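PDB 5EJJ: Ufm1-specific protease, which is a thiol protease that hydrolyses the peptide bond at the C-terminal glycine of the ubiquitin-like modifier Ufm1, releasing it from its target proteins. Local coordinates for residues F12-A16 and M101-I107; N61-L65 and R321-F326; H421-Q425 and G440-W444. All coordinates share one frame; numbering follows the deposited sequence.

Interaction 1. Residues F12-A16 and M101-I107; sequences FQNYA and MLENRSI
Phe12 turns its ring to the end of helix 99-104 with CG anti to its carbonyl carbon (chi1 -65°), and Arg105, with the same choice, lays its stem beside it. The Phe12 ring lies against the turn that ends the helix: Arg105 CA sits over one face, 3.8 Å from the ring centroid, a CH-pi contact. Arg105 is the C-prime residue of a Schellman motif, with positive phi and a bond from Ser106 N to Met101 O, which presents the CA to the aromatic face. At the ring's edge, Leu102 CD1 comes within 3.6 Å of Phe12 CD1. Tyr15, one turn on in helix 8-19, takes the same leucine over its own face, Leu102 CG standing 3.8 Å from the Tyr15 centroid, so that the leucine touches both rings, through CD1 and through CG and CD2. Beyond CG the Arg105 chain runs extended past Phe12 CB to reach Gln13, which is bent at chi2 (64°). Arg105 NH1 donates to Gln13 OE1 over 2.9 Å at an N-H...O angle of 151°, tilted from the carbonyl plane; the bond from NH2 to the same oxygen is weak. Tyr15 also meets Phe51 edge-to-face. The chemistry thus divides into a buried aromatic-aliphatic interior and a more exposed polar margin, where a neutral amide oxygen receives the guanidinium and the arginine's aliphatic stem covers phenylalanine.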
loop_
_atom_site.group_PDB
_atom_site.type_symbol
_atom_site.label_atom_id
_atom_site.label_comp_id
_atom_site.label_asym_id
_atom_site.label_seq_id
_atom_site.Cartn_x
_atom_site.Cartn_y
_atom_site.Cartn_z
ATOM N N PHE A 12 17.912 4.283 5.043
ATOM C CA PHE A 12 18.199 3.997 6.454
ATOM C C PHE A 12 17.092 3.177 7.081
ATOM O O PHE A 12 17.338 2.191 7.785
ATOM C CB PHE A 12 18.337 5.288 7.259
ATOM C CG PHE A 12 19.505 6.131 6.858
ATOM C CD1 PHE A 12 20.684 5.537 6.412
ATOM C CD2 PHE A 12 19.423 7.509 6.901
ATOM C CE1 PHE A 12 21.766 6.304 6.013
ATOM C CE2 PHE A 12 20.498 8.283 6.506
ATOM C CZ PHE A 12 21.676 7.675 6.061
ATOM N N GLN A 13 15.860 3.595 6.829
ATOM C CA GLN A 13 14.716 2.870 7.338
ATOM C C GLN A 13 14.658 1.442 6.807
ATOM O O GLN A 13 14.141 0.552 7.466
ATOM C CB GLN A 13 13.439 3.589 6.955
ATOM C CG GLN A 13 12.221 2.905 7.484
ATOM C CD GLN A 13 12.217 2.909 8.975
ATOM O OE1 GLN A 13 12.639 3.888 9.598
ATOM N NE2 GLN A 13 11.756 1.818 9.572
ATOM N N ASN A 14 15.161 1.211 5.603
ATOM C CA ASN A 14 15.130 -0.142 5.088
ATOM C C ASN A 14 16.110 -1.011 5.844
ATOM O O ASN A 14 15.765 -2.117 6.252
ATOM C CB ASN A 14 15.417 -0.171 3.599
ATOM C CG ASN A 14 14.162 -0.044 2.752
ATOM O OD1 ASN A 14 13.037 0.045 3.257
ATOM N ND2 ASN A 14 14.359 -0.029 1.440
ATOM N N TYR A 15 17.325 -0.498 6.044
ATOM C CA TYR A 15 18.333 -1.169 6.869
ATOM C C TYR A 15 17.782 -1.436 8.252
ATOM O O TYR A 15 17.993 -2.506 8.833
ATOM C CB TYR A 15 19.570 -0.311 7.025
ATOM C CG TYR A 15 20.659 -0.991 7.823
ATOM C CD1 TYR A 15 20.701 -0.885 9.203
ATOM C CD2 TYR A 15 21.660 -1.729 7.186
ATOM C CE1 TYR A 15 21.699 -1.500 9.941
ATOM C CE2 TYR A 15 22.668 -2.350 7.910
ATOM C CZ TYR A 15 22.682 -2.237 9.299
ATOM O OH TYR A 15 23.683 -2.854 10.044
ATOM N N ALA A 16 17.101 -0.426 8.782
ATOM C CA ALA A 16 16.405 -0.553 10.038
ATOM C C ALA A 16 15.537 -1.797 10.018
ATOM O O ALA A 16 15.652 -2.634 10.912
ATOM C CB ALA A 16 15.569 0.698 10.316
ATOM N N MET A 101 26.984 5.056 10.195
ATOM C CA MET A 101 26.130 5.876 9.347
ATOM C C MET A 101 24.697 5.380 9.345
ATOM O O MET A 101 23.748 6.150 9.539
ATOM C CB MET A 101 26.691 5.836 7.932
ATOM C CG MET A 101 25.820 6.434 6.861
ATOM S SD MET A 101 26.267 5.703 5.279
ATOM C CE MET A 101 28.006 6.116 5.167
ATOM N N LEU A 102 24.555 4.075 9.143
ATOM C CA LEU A 102 23.251 3.442 9.059
ATOM C C LEU A 102 22.453 3.541 10.355
ATOM O O LEU A 102 21.290 3.951 10.354
ATOM C CB LEU A 102 23.410 1.975 8.649
ATOM C CG LEU A 102 23.176 1.607 7.177
ATOM C CD1 LEU A 102 23.004 2.847 6.302
ATOM C CD2 LEU A 102 24.293 0.726 6.640
ATOM N N GLU A 103 23.069 3.159 11.466
ATOM C CA GLU A 103 22.336 3.099 12.717
ATOM C C GLU A 103 22.066 4.504 13.274
ATOM O O GLU A 103 21.004 4.761 13.833
ATOM C CB GLU A 103 23.025 2.140 13.691
ATOM C CG GLU A 103 22.961 0.683 13.169
ATOM C CD GLU A 103 23.701 -0.358 14.031
ATOM O OE1 GLU A 103 24.245 0.011 15.101
ATOM O OE2 GLU A 103 23.732 -1.555 13.626
ATOM N N ASN A 104 22.996 5.426 13.058
ATOM C CA ASN A 104 22.790 6.827 13.443
ATOM C C ASN A 104 21.899 7.596 12.477
ATOM O O ASN A 104 21.345 8.637 12.838
ATOM C CB ASN A 104 24.134 7.558 13.548
ATOM C CG ASN A 104 25.011 7.009 14.658
ATOM O OD1 ASN A 104 24.513 6.587 15.714
ATOM N ND2 ASN A 104 26.327 6.993 14.419
ATOM N N ARG A 105 21.794 7.076 11.254
ATOM C CA ARG A 105 21.064 7.712 10.167
ATOM C C ARG A 105 21.639 9.083 9.839
ATOM O O ARG A 105 20.943 10.093 9.899
ATOM C CB ARG A 105 19.563 7.802 10.460
ATOM C CG ARG A 105 18.954 6.499 10.903
ATOM C CD ARG A 105 17.436 6.533 10.857
ATOM N NE ARG A 105 16.859 5.333 11.470
ATOM C CZ ARG A 105 15.615 4.895 11.262
ATOM N NH1 ARG A 105 14.806 5.551 10.431
ATOM N NH2 ARG A 105 15.182 3.788 11.871
ATOM N N SER A 106 22.908 9.109 9.462
ATOM C CA SER A 106 23.554 10.366 9.116
ATOM C C SER A 106 23.572 10.681 7.627
ATOM O O SER A 106 24.458 10.213 6.909
ATOM C CB SER A 106 24.990 10.363 9.621
ATOM O OG SER A 106 25.682 11.510 9.169
ATOM N N ILE A 107 22.620 11.495 7.166
ATOM C CA ILE A 107 22.664 12.006 5.792
ATOM C C ILE A 107 23.985 12.723 5.648
ATOM O O ILE A 107 24.639 12.688 4.602
ATOM C CB ILE A 107 21.534 13.009 5.516
ATOM C CG1 ILE A 107 20.235 12.259 5.202
ATOM C CG2 ILE A 107 21.916 13.962 4.372
ATOM C CD1 ILE A 107 19.021 13.175 5.076
#

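Interaction 2. Residues N61-L65 and R321-F326; sequences NRQFL and RLHKLF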
loop_
_atom_site.group_PDB
_atom_site.type_symbol
_atom_site.label_atom_id
_atom_site.label_comp_id
_atom_site.label_asym_id
_atom_site.label_seq_id
_atom_site.Cartn_x
_atom_site.Cartn_y
_atom_site.Cartn_z
ATOM N N ASN A 61 17.907 -14.301 -6.183
ATOM C CA ASN A 61 17.098 -13.331 -5.460
ATOM C C ASN A 61 17.113 -11.967 -6.126
ATOM O O ASN A 61 16.139 -11.237 -6.035
ATOM C CB ASN A 61 17.479 -13.246 -3.972
ATOM C CG ASN A 61 16.853 -14.380 -3.141
ATOM O OD1 ASN A 61 15.835 -14.957 -3.536
ATOM N ND2 ASN A 61 17.463 -14.705 -1.989
ATOM N N ARG A 62 18.195 -11.630 -6.814
ATOM C CA ARG A 62 18.240 -10.352 -7.497
ATOM C C ARG A 62 17.130 -10.340 -8.524
ATOM O O ARG A 62 16.364 -9.392 -8.617
ATOM C CB ARG A 62 19.591 -10.110 -8.169
ATOM C CG ARG A 62 19.823 -8.662 -8.568
ATOM C CD ARG A 62 20.906 -8.482 -9.660
ATOM N NE ARG A 62 20.728 -9.341 -10.848
ATOM C CZ ARG A 62 19.697 -9.300 -11.709
ATOM N NH1 ARG A 62 18.683 -8.449 -11.559
ATOM N NH2 ARG A 62 19.673 -10.142 -12.739
ATOM N N GLN A 63 17.031 -11.419 -9.283
ATOM C CA GLN A 63 15.994 -11.547 -10.295
ATOM C C GLN A 63 14.604 -11.601 -9.689
ATOM O O GLN A 63 13.642 -11.145 -10.305
ATOM C CB GLN A 63 16.202 -12.807 -11.119
ATOM C CG GLN A 63 17.491 -12.856 -11.897
ATOM C CD GLN A 63 17.671 -14.191 -12.584
ATOM O OE1 GLN A 63 16.761 -15.031 -12.591
ATOM N NE2 GLN A 63 18.847 -14.400 -13.166
ATOM N N PHE A 64 14.467 -12.183 -8.503
ATOM C CA PHE A 64 13.153 -12.147 -7.874
ATOM C C PHE A 64 12.756 -10.720 -7.502
ATOM O O PHE A 64 11.621 -10.309 -7.731
ATOM C CB PHE A 64 13.046 -13.038 -6.648
ATOM C CG PHE A 64 11.674 -13.036 -6.060
ATOM C CD1 PHE A 64 10.638 -13.753 -6.670
ATOM C CD2 PHE A 64 11.389 -12.273 -4.931
ATOM C CE1 PHE A 64 9.360 -13.742 -6.146
ATOM C CE2 PHE A 64 10.114 -12.250 -4.395
ATOM C CZ PHE A 64 9.095 -12.984 -4.998
ATOM N N LEU A 65 13.695 -9.972 -6.937
ATOM C CA LEU A 65 13.431 -8.596 -6.553
ATOM C C LEU A 65 12.961 -7.779 -7.737
ATOM O O LEU A 65 11.878 -7.207 -7.690
ATOM C CB LEU A 65 14.660 -7.941 -5.915
ATOM C CG LEU A 65 15.081 -8.548 -4.575
ATOM C CD1 LEU A 65 16.167 -7.722 -3.989
ATOM C CD2 LEU A 65 13.931 -8.650 -3.618
ATOM N N ARG A 321 9.208 -14.308 4.699
ATOM C CA ARG A 321 10.353 -14.313 3.812
ATOM C C ARG A 321 10.337 -13.044 2.985
ATOM O O ARG A 321 11.348 -12.343 2.868
ATOM C CB ARG A 321 10.296 -15.541 2.913
ATOM C CG ARG A 321 11.213 -15.505 1.713
ATOM C CD ARG A 321 12.569 -16.128 1.992
ATOM N NE ARG A 321 13.262 -16.445 0.739
ATOM C CZ ARG A 321 14.564 -16.238 0.529
ATOM N NH1 ARG A 321 15.324 -15.712 1.495
ATOM N NH2 ARG A 321 15.103 -16.552 -0.650
ATOM N N LEU A 322 9.165 -12.740 2.439
ATOM C CA LEU A 322 9.005 -11.563 1.609
ATOM C C LEU A 322 9.318 -10.271 2.360
ATOM O O LEU A 322 9.956 -9.392 1.794
ATOM C CB LEU A 322 7.616 -11.520 0.981
ATOM C CG LEU A 322 7.359 -12.429 -0.221
ATOM C CD1 LEU A 322 6.283 -11.829 -1.046
ATOM C CD2 LEU A 322 8.578 -12.600 -1.073
ATOM N N HIS A 323 8.887 -10.164 3.621
ATOM C CA HIS A 323 9.237 -9.021 4.474
ATOM C C HIS A 323 10.757 -8.799 4.542
ATOM O O HIS A 323 11.254 -7.667 4.444
ATOM C CB HIS A 323 8.687 -9.202 5.888
ATOM C CG HIS A 323 7.270 -8.746 6.058
ATOM N ND1 HIS A 323 6.207 -9.347 5.417
ATOM C CD2 HIS A 323 6.737 -7.754 6.812
ATOM C CE1 HIS A 323 5.081 -8.744 5.761
ATOM N NE2 HIS A 323 5.376 -7.775 6.608
ATOM N N LYS A 324 11.503 -9.882 4.694
ATOM C CA LYS A 324 12.958 -9.776 4.737
ATOM C C LYS A 324 13.542 -9.363 3.387
ATOM O O LYS A 324 14.522 -8.611 3.324
ATOM C CB LYS A 324 13.578 -11.106 5.207
ATOM C CG LYS A 324 13.473 -11.322 6.702
ATOM C CD LYS A 324 13.869 -12.725 7.115
ATOM C CE LYS A 324 13.174 -13.111 8.431
ATOM N NZ LYS A 324 13.426 -14.531 8.815
ATOM N N LEU A 325 12.959 -9.877 2.309
ATOM C CA LEU A 325 13.508 -9.643 0.988
ATOM C C LEU A 325 13.292 -8.203 0.566
ATOM O O LEU A 325 14.197 -7.572 -0.007
ATOM C CB LEU A 325 12.887 -10.585 -0.023
ATOM C CG LEU A 325 13.381 -12.024 0.042
ATOM C CD1 LEU A 325 12.593 -12.872 -0.951
ATOM C CD2 LEU A 325 14.866 -12.073 -0.261
ATOM N N PHE A 326 12.105 -7.682 0.876
ATOM C CA PHE A 326 11.741 -6.321 0.514
ATOM C C PHE A 326 11.927 -5.306 1.641
ATOM O O PHE A 326 11.400 -4.192 1.572
ATOM C CB PHE A 326 10.320 -6.291 -0.025
ATOM C CG PHE A 326 10.189 -6.995 -1.322
ATOM C CD1 PHE A 326 9.440 -8.155 -1.429
ATOM C CD2 PHE A 326 10.881 -6.536 -2.434
ATOM C CE1 PHE A 326 9.365 -8.815 -2.621
ATOM C CE2 PHE A 326 10.805 -7.188 -3.623
ATOM C CZ PHE A 326 10.058 -8.324 -3.724
#
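Phe64 and Leu65 reach the end of helix 312-325 with different first torsions. Phe64 has CG anti to its backbone N (chi1 -177°), which sends the side chain toward helix 312-325, crossing those of Leu322 and Phe326 at about a right angle; its CE2 lies 3.7 Å from Leu322 CD2 and 3.9 Å from Phe326 CE1. In Leu65, CG is instead anti to the carbonyl carbon, and the CD2 branch does the touching, 3.5 Å from Phe326 CE2. Phe326, just past the last helical residue, runs alongside Leu65 in the opposite direction, so its ring serves both residues of helix 59-68. The CB of Leu325 is directed toward that helix, and its CD1 lies 4.2 Å from Phe64 CD2. At the polar margin Arg321 brings its guanidinium near the Asn61 side chain, while its NH1 forms a salt bridge with Asp56. The short helical segments run nearly perpendicular, at 91°, with axes 12.1 Å apart, a separation bridged by large apolar side chains. The contact joins the N-terminal MPN region to the UfSP2 N-terminal family region; around it, Leu65 rests on Phe36 and Phe38 of strand 33-40, Phe326 and Leu322 on strand 302-306, and Phe64 on Asn270 and Met273 of helix 253-280.

Interaction 3. Residues H421-Q425 and G440-W444; sequences HREIQ and GSRQW
Gln425 and Ser441 join the short helix 421-425 to the irregular loop leading to helix 447-457, a helix-to-loop contact in the papain-like (clan CA) peptidase C78 domain. The closer-packed part is made by Gln425, whose CB is directed toward the loop. Its chain is extended beyond CG and passes the Gly440 oxygen, with Gln425 CB 3.7 Å from Gly440 O. The amide end then receives Ser441 OG, which donates to Gln425 OE1 over 3.3 Å from a position tilted 35° out of the carbonyl plane. Gln425 NE2 is hydrogen-bonded to Tyr398 OH of helix 396-409, and the same hydroxyl is hydrogen-bonded to Gln443 O, so one tyrosine ties helix and loop together. With an alanine here, Ser441 OG would probably be left without its amide acceptor and Tyr398 OH without the Gln425 NE2 bond, and a gap would probably open beside Gly440. The other side is looser and open to solvent: Arg422 and the loop residues Gly440 to Arg442 are exposed, and only 185 Å² is buried in all. There the Arg422 chain, extended from CG to NE, reaches the loop with its guanidinium end. His421, on the inner side of the helix, packs its ring against Tyr398 and Trp394. At the solvent margin, Ser441 OG lies at the edge of the Arg422 guanidinium, near its plane and 3.0 Å from Arg422 NH1.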
loop_
_atom_site.group_PDB
_atom_site.type_symbol
_atom_site.label_atom_id
_atom_site.label_comp_id
_atom_site.label_asym_id
_atom_site.label_seq_id
_atom_site.Cartn_x
_atom_site.Cartn_y
_atom_site.Cartn_z
ATOM N N HIS A 421 -25.730 -2.889 10.330
ATOM C CA HIS A 421 -26.366 -2.545 11.593
ATOM C C HIS A 421 -26.942 -3.800 12.219
ATOM O O HIS A 421 -26.576 -4.146 13.344
ATOM C CB HIS A 421 -27.486 -1.530 11.404
ATOM C CG HIS A 421 -27.080 -0.304 10.657
ATOM N ND1 HIS A 421 -26.812 -0.316 9.306
ATOM C CD2 HIS A 421 -26.923 0.978 11.061
ATOM C CE1 HIS A 421 -26.495 0.903 8.912
ATOM N NE2 HIS A 421 -26.559 1.710 9.958
ATOM N N ARG A 422 -27.806 -4.495 11.476
ATOM C CA ARG A 422 -28.527 -5.646 12.019
ATOM C C ARG A 422 -27.567 -6.659 12.611
ATOM O O ARG A 422 -27.859 -7.306 13.627
ATOM C CB ARG A 422 -29.406 -6.315 10.957
ATOM C CG ARG A 422 -30.086 -7.611 11.431
ATOM C CD ARG A 422 -31.401 -7.853 10.700
ATOM N NE ARG A 422 -32.275 -8.785 11.412
ATOM C CZ ARG A 422 -33.061 -8.453 12.437
ATOM N NH1 ARG A 422 -33.081 -7.204 12.896
ATOM N NH2 ARG A 422 -33.824 -9.375 13.014
ATOM N N GLU A 423 -26.403 -6.761 11.984
ATOM C CA GLU A 423 -25.419 -7.749 12.381
ATOM C C GLU A 423 -24.668 -7.320 13.637
ATOM O O GLU A 423 -24.213 -8.161 14.421
ATOM C CB GLU A 423 -24.450 -7.984 11.231
ATOM C CG GLU A 423 -23.617 -9.228 11.396
ATOM C CD GLU A 423 -23.120 -9.735 10.075
ATOM O OE1 GLU A 423 -23.338 -9.031 9.057
ATOM O OE2 GLU A 423 -22.528 -10.837 10.064
ATOM N N ILE A 424 -24.532 -6.005 13.805
ATOM C CA ILE A 424 -23.920 -5.430 15.001
ATOM C C ILE A 424 -24.890 -5.614 16.154
ATOM O O ILE A 424 -24.520 -6.140 17.211
ATOM C CB ILE A 424 -23.603 -3.910 14.834
ATOM C CG1 ILE A 424 -22.698 -3.671 13.623
ATOM C CG2 ILE A 424 -22.943 -3.347 16.088
ATOM C CD1 ILE A 424 -22.554 -2.219 13.252
ATOM N N GLN A 425 -26.132 -5.182 15.923
ATOM C CA GLN A 425 -27.242 -5.381 16.856
ATOM C C GLN A 425 -27.251 -6.792 17.445
ATOM O O GLN A 425 -27.252 -6.960 18.670
ATOM C CB GLN A 425 -28.565 -5.039 16.169
ATOM C CG GLN A 425 -28.697 -3.547 15.931
ATOM C CD GLN A 425 -29.746 -3.182 14.908
ATOM O OE1 GLN A 425 -30.419 -4.055 14.361
ATOM N NE2 GLN A 425 -29.889 -1.881 14.636
ATOM N N GLY A 440 -31.840 -4.731 20.019
ATOM C CA GLY A 440 -33.131 -4.573 19.366
ATOM C C GLY A 440 -32.970 -4.357 17.868
ATOM O O GLY A 440 -32.132 -5.001 17.239
ATOM N N SER A 441 -33.782 -3.463 17.301
ATOM C CA SER A 441 -33.634 -3.019 15.909
ATOM C C SER A 441 -34.009 -1.529 15.761
ATOM O O SER A 441 -35.074 -1.107 16.202
ATOM C CB SER A 441 -34.462 -3.905 14.957
ATOM O OG SER A 441 -33.658 -4.477 13.930
ATOM N N ARG A 442 -33.110 -0.752 15.155
ATOM C CA ARG A 442 -33.198 0.726 15.029
ATOM C C ARG A 442 -32.823 1.584 16.280
ATOM O O ARG A 442 -33.207 2.752 16.374
ATOM C CB ARG A 442 -34.525 1.178 14.392
ATOM C CG ARG A 442 -34.456 2.507 13.632
ATOM C CD ARG A 442 -35.837 2.995 13.182
ATOM N NE ARG A 442 -36.507 2.031 12.309
ATOM C CZ ARG A 442 -37.754 2.161 11.854
ATOM N NH1 ARG A 442 -38.478 3.221 12.191
ATOM N NH2 ARG A 442 -38.278 1.228 11.062
ATOM N N GLN A 443 -32.047 1.012 17.207
ATOM C CA GLN A 443 -31.548 1.727 18.396
ATOM C C GLN A 443 -30.223 2.413 18.135
ATOM O O GLN A 443 -29.270 1.769 17.705
ATOM C CB GLN A 443 -31.262 0.769 19.561
ATOM C CG GLN A 443 -32.412 -0.081 20.031
ATOM C CD GLN A 443 -32.766 -1.153 19.021
ATOM O OE1 GLN A 443 -33.944 -1.503 18.836
ATOM N NE2 GLN A 443 -31.744 -1.650 18.320
ATOM N N TRP A 444 -30.134 3.700 18.457
ATOM C CA TRP A 444 -28.838 4.366 18.520
ATOM C C TRP A 444 -28.033 3.782 19.683
ATOM O O TRP A 444 -28.601 3.355 20.693
ATOM C CB TRP A 444 -29.018 5.876 18.672
ATOM C CG TRP A 444 -30.159 6.239 19.549
ATOM C CD1 TRP A 444 -31.450 6.499 19.174
ATOM C CD2 TRP A 444 -30.117 6.370 20.964
ATOM N NE1 TRP A 444 -32.212 6.792 20.279
ATOM C CE2 TRP A 444 -31.416 6.717 21.392
ATOM C CE3 TRP A 444 -29.101 6.231 21.917
ATOM C CZ2 TRP A 444 -31.724 6.926 22.730
ATOM C CZ3 TRP A 444 -29.406 6.436 23.243
ATOM C CH2 TRP A 444 -30.708 6.782 23.640
#

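Interactions 1 and 2 lie close together, away from the protease domain, with centres 20 Å apart and nearest atoms about 5 Å apart without touching. Their segments alternate along the sequence: interaction 1 joins two helices that pack on each other and on strand 74-81 of the MPN region, whereas interaction 2 carries that region onto helix 312-325, over 250 residues later. Interaction 3 follows in series within the protease domain, across the chain's centre, its own centre 51 Å from that of interaction 1 and 46 Å from that of interaction 2. It alone comes near the catalytic centre, the Gln443 side chain being about 11 Å from that of Cys396, the inferred nucleophile; interactions 1 and 2 lie away from the active-site residues.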